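PDB 3G87: malonyl CoA-acyl carrier protein transacylase from Burkholderia pseudomallei, which probably catalyses transfer of the malonyl group from malonyl-CoA to holo-acyl carrier protein, giving malonyl-ACP and free CoA. Local coordinates for residues Glu253-Leu258 and Ile269-Leu274. Residues are numbered along the deposited sequence; the frame is centred on the assembly and turned at random.
Sequences ESIRYL and IEFTEL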
ATOM      1  N   GLU A 253      -1.463 -10.456  -8.208  1.00 20.11           N
ATOM      2  CA  GLU A 253      -2.641 -11.292  -8.179  1.00 19.29           C
ATOM      3  C   GLU A 253      -3.907 -10.495  -8.021  1.00 19.05           C
ATOM      4  O   GLU A 253      -4.900 -10.884  -8.457  1.00 19.07           O
ATOM      5  CB  GLU A 253      -2.581 -12.296  -7.031  1.00 20.37           C
ATOM      6  CG  GLU A 253      -1.878 -13.583  -7.266  1.00 23.74           C
ATOM      7  CD  GLU A 253      -1.686 -14.376  -5.993  1.00 29.47           C
ATOM      8  OE1 GLU A 253      -0.875 -14.002  -5.173  1.00 29.08           O
ATOM      9  OE2 GLU A 253      -2.381 -15.343  -5.784  1.00 28.54           O
ATOM     10  N   SER A 254      -3.853  -9.364  -7.385  1.00 18.84           N
ATOM     11  CA  SER A 254      -5.027  -8.542  -7.232  1.00 18.24           C
ATOM     12  C   SER A 254      -5.407  -7.883  -8.544  1.00 18.06           C
ATOM     13  O   SER A 254      -6.500  -7.933  -8.954  1.00 19.08           O
ATOM     14  CB  SER A 254      -4.805  -7.511  -6.131  1.00 18.97           C
ATOM     15  OG  SER A 254      -4.703  -8.066  -4.880  1.00 17.32           O
ATOM     16  N   ILE A 255      -4.457  -7.260  -9.179  1.00 18.72           N
ATOM     17  CA  ILE A 255      -4.612  -6.751 -10.505  1.00 18.65           C
ATOM     18  C   ILE A 255      -5.078  -7.827 -11.471  1.00 20.27           C
ATOM     19  O   ILE A 255      -6.048  -7.657 -12.124  1.00 21.82           O
ATOM     20  CB  ILE A 255      -3.305  -6.115 -11.033  1.00 18.61           C
ATOM     21  CG1 ILE A 255      -2.846  -5.026 -10.105  1.00 17.69           C
ATOM     22  CG2 ILE A 255      -3.445  -5.620 -12.423  1.00 15.84           C
ATOM     23  CD1 ILE A 255      -3.734  -3.922 -10.020  1.00 17.22           C
ATOM     24  N   ARG A 256      -4.356  -8.921 -11.553  1.00 19.71           N
ATOM     25  CA  ARG A 256      -4.739 -10.067 -12.411  1.00 20.37           C
ATOM     26  C   ARG A 256      -6.180 -10.579 -12.131  1.00 21.45           C
ATOM     27  O   ARG A 256      -6.928 -10.955 -13.053  1.00 22.54           O
ATOM     28  CB  ARG A 256      -3.710 -11.197 -12.250  1.00 19.03           C
ATOM     29  CG  ARG A 256      -2.453 -10.968 -13.083  1.00 20.54           C
ATOM     30  CD  ARG A 256      -1.403 -12.093 -12.894  1.00 20.26           C
ATOM     31  NE  ARG A 256      -0.436 -12.156 -13.981  1.00 20.25           N
ATOM     32  CZ  ARG A 256       0.615 -12.999 -14.017  1.00 25.50           C
ATOM     33  NH1 ARG A 256       0.873 -13.846 -13.000  1.00 24.44           N
ATOM     34  NH2 ARG A 256       1.435 -12.990 -15.076  1.00 23.07           N
ATOM     35  N   TYR A 257      -6.590 -10.572 -10.860  1.00 20.97           N
ATOM     36  CA  TYR A 257      -7.958 -10.906 -10.557  1.00 20.33           C
ATOM     37  C   TYR A 257      -8.884  -9.896 -11.231  1.00 19.82           C
ATOM     38  O   TYR A 257      -9.907 -10.284 -11.763  1.00 19.80           O
ATOM     39  CB  TYR A 257      -8.220 -10.944  -9.039  1.00 20.38           C
ATOM     40  CG  TYR A 257      -9.687 -11.168  -8.683  1.00 21.27           C
ATOM     41  CD1 TYR A 257     -10.256 -12.439  -8.787  1.00 21.50           C
ATOM     42  CD2 TYR A 257     -10.513 -10.102  -8.271  1.00 21.65           C
ATOM     43  CE1 TYR A 257     -11.621 -12.649  -8.477  1.00 24.02           C
ATOM     44  CE2 TYR A 257     -11.882 -10.313  -7.935  1.00 22.36           C
ATOM     45  CZ  TYR A 257     -12.423 -11.593  -8.019  1.00 22.22           C
ATOM     46  OH  TYR A 257     -13.773 -11.851  -7.704  1.00 24.64           O
ATOM     47  N   LEU A 258      -8.538  -8.613 -11.228  1.00 19.00           N
ATOM     48  CA  LEU A 258      -9.402  -7.644 -11.902  1.00 19.81           C
ATOM     49  C   LEU A 258      -9.424  -7.839 -13.386  1.00 20.57           C
ATOM     50  O   LEU A 258     -10.493  -7.721 -13.975  1.00 20.58           O
ATOM     51  CB  LEU A 258      -9.029  -6.180 -11.599  1.00 19.24           C
ATOM     52  CG  LEU A 258      -9.203  -5.921 -10.091  1.00 18.89           C
ATOM     53  CD1 LEU A 258      -8.547  -4.616  -9.626  1.00 14.02           C
ATOM     54  CD2 LEU A 258     -10.658  -6.058  -9.649  1.00 16.13           C
ATOM     55  N   ILE A 269     -11.266  -2.771 -19.113  1.00 22.78           N
ATOM     56  CA  ILE A 269     -10.918  -2.280 -17.771  1.00 19.70           C
ATOM     57  C   ILE A 269      -9.730  -1.287 -17.788  1.00 19.87           C
ATOM     58  O   ILE A 269      -8.721  -1.490 -18.464  1.00 18.91           O
ATOM     59  CB  ILE A 269     -10.668  -3.424 -16.775  1.00 19.48           C
ATOM     60  CG1 ILE A 269     -10.555  -2.889 -15.349  1.00 18.01           C
ATOM     61  CG2 ILE A 269      -9.477  -4.350 -17.171  1.00 13.29           C
ATOM     62  CD1 ILE A 269     -11.104  -3.892 -14.331  1.00 22.16           C
ATOM     63  N   GLU A 270      -9.904  -0.178 -17.085  1.00 18.70           N
ATOM     64  CA  GLU A 270      -8.815   0.788 -16.893  1.00 18.37           C
ATOM     65  C   GLU A 270      -8.531   0.996 -15.389  1.00 16.61           C
ATOM     66  O   GLU A 270      -9.370   0.673 -14.547  1.00 16.21           O
ATOM     67  CB  GLU A 270      -9.174   2.115 -17.556  1.00 17.05           C
ATOM     68  CG  GLU A 270     -10.403   2.736 -16.946  1.00 20.12           C
ATOM     69  CD  GLU A 270     -10.616   4.183 -17.348  1.00 26.01           C
ATOM     70  OE1 GLU A 270      -9.637   4.952 -17.482  1.00 29.77           O
ATOM     71  OE2 GLU A 270     -11.786   4.563 -17.494  1.00 29.28           O
ATOM     72  N   PHE A 271      -7.378   1.584 -15.094  1.00 16.36           N
ATOM     73  CA  PHE A 271      -6.834   1.772 -13.747  1.00 16.46           C
ATOM     74  C   PHE A 271      -6.418   3.213 -13.507  1.00 17.73           C
ATOM     75  O   PHE A 271      -5.546   3.785 -14.183  1.00 19.02           O
ATOM     76  CB  PHE A 271      -5.649   0.817 -13.498  1.00 14.43           C
ATOM     77  CG  PHE A 271      -6.042  -0.642 -13.589  1.00 15.37           C
ATOM     78  CD1 PHE A 271      -6.449  -1.350 -12.462  1.00 11.49           C
ATOM     79  CD2 PHE A 271      -6.033  -1.306 -14.827  1.00 14.31           C
ATOM     80  CE1 PHE A 271      -6.848  -2.675 -12.598  1.00 10.48           C
ATOM     81  CE2 PHE A 271      -6.441  -2.606 -14.949  1.00  9.37           C
ATOM     82  CZ  PHE A 271      -6.831  -3.282 -13.823  1.00 12.29           C
ATOM     83  N   THR A 272      -7.043   3.836 -12.538  1.00 18.73           N
ATOM     84  CA  THR A 272      -6.753   5.221 -12.327  1.00 18.47           C
ATOM     85  C   THR A 272      -6.025   5.349 -10.992  1.00 17.90           C
ATOM     86  O   THR A 272      -6.627   5.072  -9.957  1.00 17.04           O
ATOM     87  CB  THR A 272      -8.025   6.014 -12.287  1.00 19.92           C
ATOM     88  OG1 THR A 272      -8.835   5.709 -13.449  1.00 22.00           O
ATOM     89  CG2 THR A 272      -7.691   7.557 -12.184  1.00 21.40           C
ATOM     90  N   GLU A 273      -4.761   5.781 -11.033  1.00 15.60           N
ATOM     91  CA  GLU A 273      -3.985   5.954  -9.838  1.00 15.81           C
ATOM     92  C   GLU A 273      -4.333   7.259  -9.209  1.00 17.16           C
ATOM     93  O   GLU A 273      -4.172   8.345  -9.843  1.00 16.45           O
ATOM     94  CB  GLU A 273      -2.478   5.922 -10.123  1.00 15.48           C
ATOM     95  CG  GLU A 273      -1.579   5.924  -8.880  1.00 12.98           C
ATOM     96  CD  GLU A 273      -0.162   5.431  -9.197  1.00 17.81           C
ATOM     97  OE1 GLU A 273       0.161   5.304 -10.408  1.00 19.86           O
ATOM     98  OE2 GLU A 273       0.644   5.151  -8.273  1.00 15.22           O
ATOM     99  N   LEU A 274      -4.813   7.176  -7.961  1.00 16.23           N
ATOM    100  CA  LEU A 274      -5.171   8.394  -7.252  1.00 16.02           C
ATOM    101  C   LEU A 274      -4.223   8.705  -6.062  1.00 16.58           C
ATOM    102  O   LEU A 274      -4.332   8.132  -4.983  1.00 15.57           O
ATOM    103  CB  LEU A 274      -6.636   8.320  -6.849  1.00 15.46           C
ATOM    104  CG  LEU A 274      -7.490   8.352  -8.126  1.00 15.22           C
ATOM    105  CD1 LEU A 274      -8.967   8.043  -7.857  1.00 11.93           C
ATOM    106  CD2 LEU A 274      -7.392   9.714  -8.829  1.00 16.76           C
TER
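I269 O accepts a hydrogen bond from R288 NH2, while the side chain of I269 packs on L258. This is the helix-to-strand half of a beta-alpha-beta crossover in the acyltransferase domain. Helix 251-264 lies over the parallel sheet and leads into its edge strand 269-273, which is hydrogen-bonded to strand 6-11. The axes of helix 253-258 and strand 269-273 come within 10.7 Å, and their N-to-C directions make an angle of 141°. No hydrogen bond joins them; the contact is apolar and largely buried.

F271 carries much of it. Its CG stands anti to its own carbonyl carbon (chi1 -61°), and the ring reaches across to the helix. L258 CD1 meets the ring edge, near the ring plane, 3.9 Å from F271 CE1. I255 CD1 comes to the same corner obliquely, 4.2 Å from F271 CE1. The CB of I255 does not point at the strand, but the end of its chain comes nearer. V284 of helix 279-289 touches both I255 and F271, and I224 of strand 223-224 touches L258.

One helical turn beyond I255, L258 also meets I269. I269 CG1 is anti to its backbone N (chi1 -170°). The methyl it carries, I269 CD1, sits 4.1 Å from L258 CB and 3.9 Å from L258 O.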